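Putative iron-regulated protein A (Parabacteroides distasonis ATCC 8503, PDB 4ECG) is of unknown function but binds calcium ions and belongs to the imelysin-like IrpA family, in which a metallopeptidase activity is only putative. Local coordinates at residues Ala151-Phe156 / Ser278-Asn283. Numbering follows the deposited sequence.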
ATOM      1  N   ALA A 151       1.423   2.517 -16.034  1.00 39.38           N
ATOM      2  CA  ALA A 151       1.945   3.889 -16.142  1.00 41.94           C
ATOM      3  C   ALA A 151       3.488   3.877 -15.896  1.00 41.92           C
ATOM      4  O   ALA A 151       4.240   4.396 -16.686  1.00 46.13           O
ATOM      5  CB  ALA A 151       1.207   4.815 -15.152  1.00 36.73           C
ATOM      6  N   GLU A 152       3.926   3.169 -14.861  1.00 43.06           N
ATOM      7  CA  GLU A 152       5.335   3.079 -14.463  1.00 42.77           C
ATOM      8  C   GLU A 152       6.162   2.566 -15.597  1.00 45.85           C
ATOM      9  O   GLU A 152       7.247   3.107 -15.896  1.00 41.01           O
ATOM     10  CB  GLU A 152       5.470   2.106 -13.270  1.00 43.64           C
ATOM     11  CG  GLU A 152       6.809   2.141 -12.540  1.00 44.90           C
ATOM     12  CD  GLU A 152       7.065   0.948 -11.626  1.00 46.16           C
ATOM     13  OE1 GLU A 152       6.225  -0.018 -11.549  1.00 43.84           O
ATOM     14  OE2 GLU A 152       8.151   0.982 -11.020  1.00 41.88           O
ATOM     15  N   LYS A 153       5.652   1.498 -16.220  1.00 44.98           N
ATOM     16  CA  LYS A 153       6.389   0.778 -17.239  1.00 45.36           C
ATOM     17  C   LYS A 153       6.614   1.681 -18.437  1.00 44.12           C
ATOM     18  O   LYS A 153       7.632   1.560 -19.076  1.00 47.27           O
ATOM     19  CB  LYS A 153       5.675  -0.513 -17.721  1.00 44.08           C
ATOM     20  CG  LYS A 153       6.643  -1.439 -18.473  1.00 45.98           C
ATOM     21  CD  LYS A 153       5.998  -2.743 -18.994  1.00 47.65           C
ATOM     22  CE  LYS A 153       6.982  -3.684 -19.718  1.00 47.49           C
ATOM     23  NZ  LYS A 153       7.489  -3.159 -21.030  1.00 48.93           N
HETATM   24  N   MSE A 154       5.676   2.589 -18.690  1.00 44.92           N
HETATM   25  CA  MSE A 154       5.743   3.545 -19.793  1.00 43.41           C
HETATM   26  C   MSE A 154       6.498   4.835 -19.443  1.00 44.29           C
HETATM   27  O   MSE A 154       6.947   5.513 -20.347  1.00 43.13           O
HETATM   28  CB  MSE A 154       4.335   3.909 -20.259  1.00 43.87           C
HETATM   29  CG  MSE A 154       3.512   2.738 -20.765  1.00 44.33           C
HETATM   30 SE   MSE A 154       1.614   3.147 -21.081  0.75 41.86          SE
HETATM   31  CE  MSE A 154       1.193   1.450 -21.862  1.00 43.01           C
ATOM     32  N   LEU A 155       6.611   5.189 -18.162  1.00 43.31           N
ATOM     33  CA  LEU A 155       7.268   6.442 -17.769  1.00 44.78           C
ATOM     34  C   LEU A 155       8.779   6.300 -17.454  1.00 45.12           C
ATOM     35  O   LEU A 155       9.543   7.268 -17.533  1.00 47.05           O
ATOM     36  CB  LEU A 155       6.565   7.014 -16.538  1.00 42.74           C
ATOM     37  CG  LEU A 155       5.195   7.597 -16.762  1.00 42.60           C
ATOM     38  CD1 LEU A 155       4.573   7.927 -15.399  1.00 43.62           C
ATOM     39  CD2 LEU A 155       5.246   8.825 -17.675  1.00 41.50           C
ATOM     40  N   PHE A 156       9.169   5.097 -17.089  1.00 42.16           N
ATOM     41  CA  PHE A 156      10.432   4.807 -16.449  1.00 46.10           C
ATOM     42  C   PHE A 156      11.197   3.688 -17.180  1.00 47.07           C
ATOM     43  O   PHE A 156      10.605   2.767 -17.713  1.00 45.09           O
ATOM     44  CB  PHE A 156      10.209   4.314 -14.991  1.00 39.84           C
ATOM     45  CG  PHE A 156       9.749   5.360 -14.034  1.00 40.88           C
ATOM     46  CD1 PHE A 156      10.675   6.242 -13.427  1.00 45.43           C
ATOM     47  CD2 PHE A 156       8.428   5.456 -13.666  1.00 41.69           C
ATOM     48  CE1 PHE A 156      10.257   7.192 -12.524  1.00 44.04           C
ATOM     49  CE2 PHE A 156       8.009   6.412 -12.743  1.00 42.46           C
ATOM     50  CZ  PHE A 156       8.918   7.285 -12.196  1.00 44.45           C
ATOM     51  N   SER A 278       7.668  -2.670  -8.673  1.00 44.78           N
ATOM     52  CA  SER A 278       8.252  -1.320  -8.830  1.00 41.72           C
ATOM     53  C   SER A 278       9.741  -1.381  -9.180  1.00 45.36           C
ATOM     54  O   SER A 278      10.454  -0.434  -9.009  1.00 43.26           O
ATOM     55  CB  SER A 278       8.077  -0.443  -7.602  1.00 41.51           C
ATOM     56  OG  SER A 278       6.716  -0.273  -7.332  1.00 43.50           O
ATOM     57  N   TRP A 279      10.198  -2.470  -9.762  1.00 42.89           N
ATOM     58  CA  TRP A 279      11.490  -2.437 -10.372  1.00 44.71           C
ATOM     59  C   TRP A 279      11.631  -1.539 -11.567  1.00 44.71           C
ATOM     60  O   TRP A 279      12.746  -1.113 -11.886  1.00 50.11           O
ATOM     61  CB  TRP A 279      11.953  -3.859 -10.691  1.00 47.03           C
ATOM     62  CG  TRP A 279      11.527  -4.464 -11.997  1.00 47.50           C
ATOM     63  CD1 TRP A 279      10.444  -5.293 -12.227  1.00 47.35           C
ATOM     64  CD2 TRP A 279      12.230  -4.395 -13.281  1.00 46.84           C
ATOM     65  NE1 TRP A 279      10.393  -5.689 -13.537  1.00 46.46           N
ATOM     66  CE2 TRP A 279      11.458  -5.228 -14.212  1.00 46.79           C
ATOM     67  CE3 TRP A 279      13.359  -3.754 -13.730  1.00 48.36           C
ATOM     68  CZ2 TRP A 279      11.830  -5.409 -15.519  1.00 46.63           C
ATOM     69  CZ3 TRP A 279      13.732  -3.938 -15.056  1.00 54.17           C
ATOM     70  CH2 TRP A 279      12.963  -4.739 -15.937  1.00 54.39           C
ATOM     71  N   TYR A 280      10.557  -1.221 -12.266  1.00 43.75           N
ATOM     72  CA  TYR A 280      10.724  -0.319 -13.422  1.00 42.44           C
ATOM     73  C   TYR A 280      11.328   1.017 -12.991  1.00 43.73           C
ATOM     74  O   TYR A 280      12.223   1.557 -13.656  1.00 44.86           O
ATOM     75  CB  TYR A 280       9.393  -0.085 -14.176  1.00 41.31           C
ATOM     76  CG  TYR A 280       8.698  -1.345 -14.659  1.00 42.77           C
ATOM     77  CD1 TYR A 280       9.423  -2.443 -15.164  1.00 45.03           C
ATOM     78  CD2 TYR A 280       7.320  -1.446 -14.636  1.00 44.79           C
ATOM     79  CE1 TYR A 280       8.769  -3.585 -15.627  1.00 47.21           C
ATOM     80  CE2 TYR A 280       6.682  -2.590 -15.063  1.00 42.99           C
ATOM     81  CZ  TYR A 280       7.389  -3.655 -15.567  1.00 45.57           C
ATOM     82  OH  TYR A 280       6.709  -4.815 -15.986  1.00 49.87           O
ATOM     83  N   SER A 281      10.863   1.523 -11.849  1.00 43.27           N
ATOM     84  CA  SER A 281      11.216   2.831 -11.378  1.00 42.75           C
ATOM     85  C   SER A 281      12.153   2.788 -10.178  1.00 43.89           C
ATOM     86  O   SER A 281      12.575   3.864  -9.694  1.00 40.00           O
ATOM     87  CB  SER A 281       9.947   3.600 -10.982  1.00 43.49           C
ATOM     88  OG  SER A 281       9.300   2.982  -9.901  1.00 39.17           O
ATOM     89  N   TRP A 282      12.477   1.589  -9.703  1.00 40.43           N
ATOM     90  CA  TRP A 282      13.267   1.426  -8.453  1.00 43.00           C
ATOM     91  C   TRP A 282      12.560   2.089  -7.284  1.00 43.23           C
ATOM     92  O   TRP A 282      13.132   2.914  -6.606  1.00 44.94           O
ATOM     93  CB  TRP A 282      14.688   2.016  -8.584  1.00 39.81           C
ATOM     94  CG  TRP A 282      15.599   1.377  -9.617  1.00 45.45           C
ATOM     95  CD1 TRP A 282      15.262   0.459 -10.607  1.00 46.39           C
ATOM     96  CD2 TRP A 282      17.053   1.623  -9.827  1.00 43.64           C
ATOM     97  NE1 TRP A 282      16.354   0.134 -11.364  1.00 48.60           N
ATOM     98  CE2 TRP A 282      17.450   0.779 -10.946  1.00 47.44           C
ATOM     99  CE3 TRP A 282      18.002   2.443  -9.232  1.00 46.44           C
ATOM    100  CZ2 TRP A 282      18.754   0.755 -11.428  1.00 51.35           C
ATOM    101  CZ3 TRP A 282      19.316   2.431  -9.721  1.00 46.21           C
ATOM    102  CH2 TRP A 282      19.686   1.609 -10.794  1.00 50.05           C
ATOM    103  N   ASN A 283      11.288   1.772  -7.066  1.00 43.38           N
ATOM    104  CA  ASN A 283      10.544   2.369  -5.981  1.00 44.90           C
ATOM    105  C   ASN A 283      10.241   1.317  -4.945  1.00 43.07           C
ATOM    106  O   ASN A 283       9.461   1.559  -4.054  1.00 42.39           O
ATOM    107  CB  ASN A 283       9.242   3.039  -6.492  1.00 45.09           C
ATOM    108  CG  ASN A 283       8.890   4.358  -5.768  1.00 44.41           C
ATOM    109  OD1 ASN A 283       9.519   5.424  -5.973  1.00 43.89           O
ATOM    110  ND2 ASN A 283       7.806   4.310  -5.002  1.00 43.26           N
TER
HETATM  111  O   HOH W   1       7.583  -2.396 -11.656  1.00 41.89           O
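Glu152 OE2 is gripped twice by Ser281. The hydroxyl OG donates to it at 2.6 Å, and the backbone N of Ser281 donates to the same OE2 at 2.9 Å. The two donors come from opposite faces of the carboxylate plane, both on the anti side of the oxygen. The hydrogen bond from N is clearly bent, with 133° at the hydrogen. Glu152 reaches this loop because CG lies anti to its backbone N (chi1 -167°) and the chain beyond stays extended. Its other oxygen, OE1, takes a bond from water 1 at 2.7 Å and is also hydrogen-bonded to His149. Water 1 in turn accepts from the backbone N of Tyr280. Both carboxylate oxygens are therefore satisfied in a buried setting. The contact joins the C-terminal end of helix 147-155 to the loop between helices 271-275 and 284-300, within the largely helical imelysin-like fold. With an alanine here in place of Glu152, the hydroxyl of Ser281 would probably lose its acceptor, its N-H would keep just a weak bond inside the loop, and the loop would be less firmly held. Tyr280 lies across the Glu152 chain at about a right angle. Lys153 CG sits over one face of the Tyr280 ring, 3.8 Å from its centroid, and water 1 lies over the opposite face, toward the rim. Trp111, a calcium-binding residue of this protein with no calcium bound in this chain, also meets the Tyr280 ring. Where the helix ends, Phe156 turns a ring face to the loop. Ser281 CB stands over the centre of that ring, 3.5 Å from the centroid, in a CH-pi contact. Trp81 of helix 71-89 packs edge-to-face with Phe156.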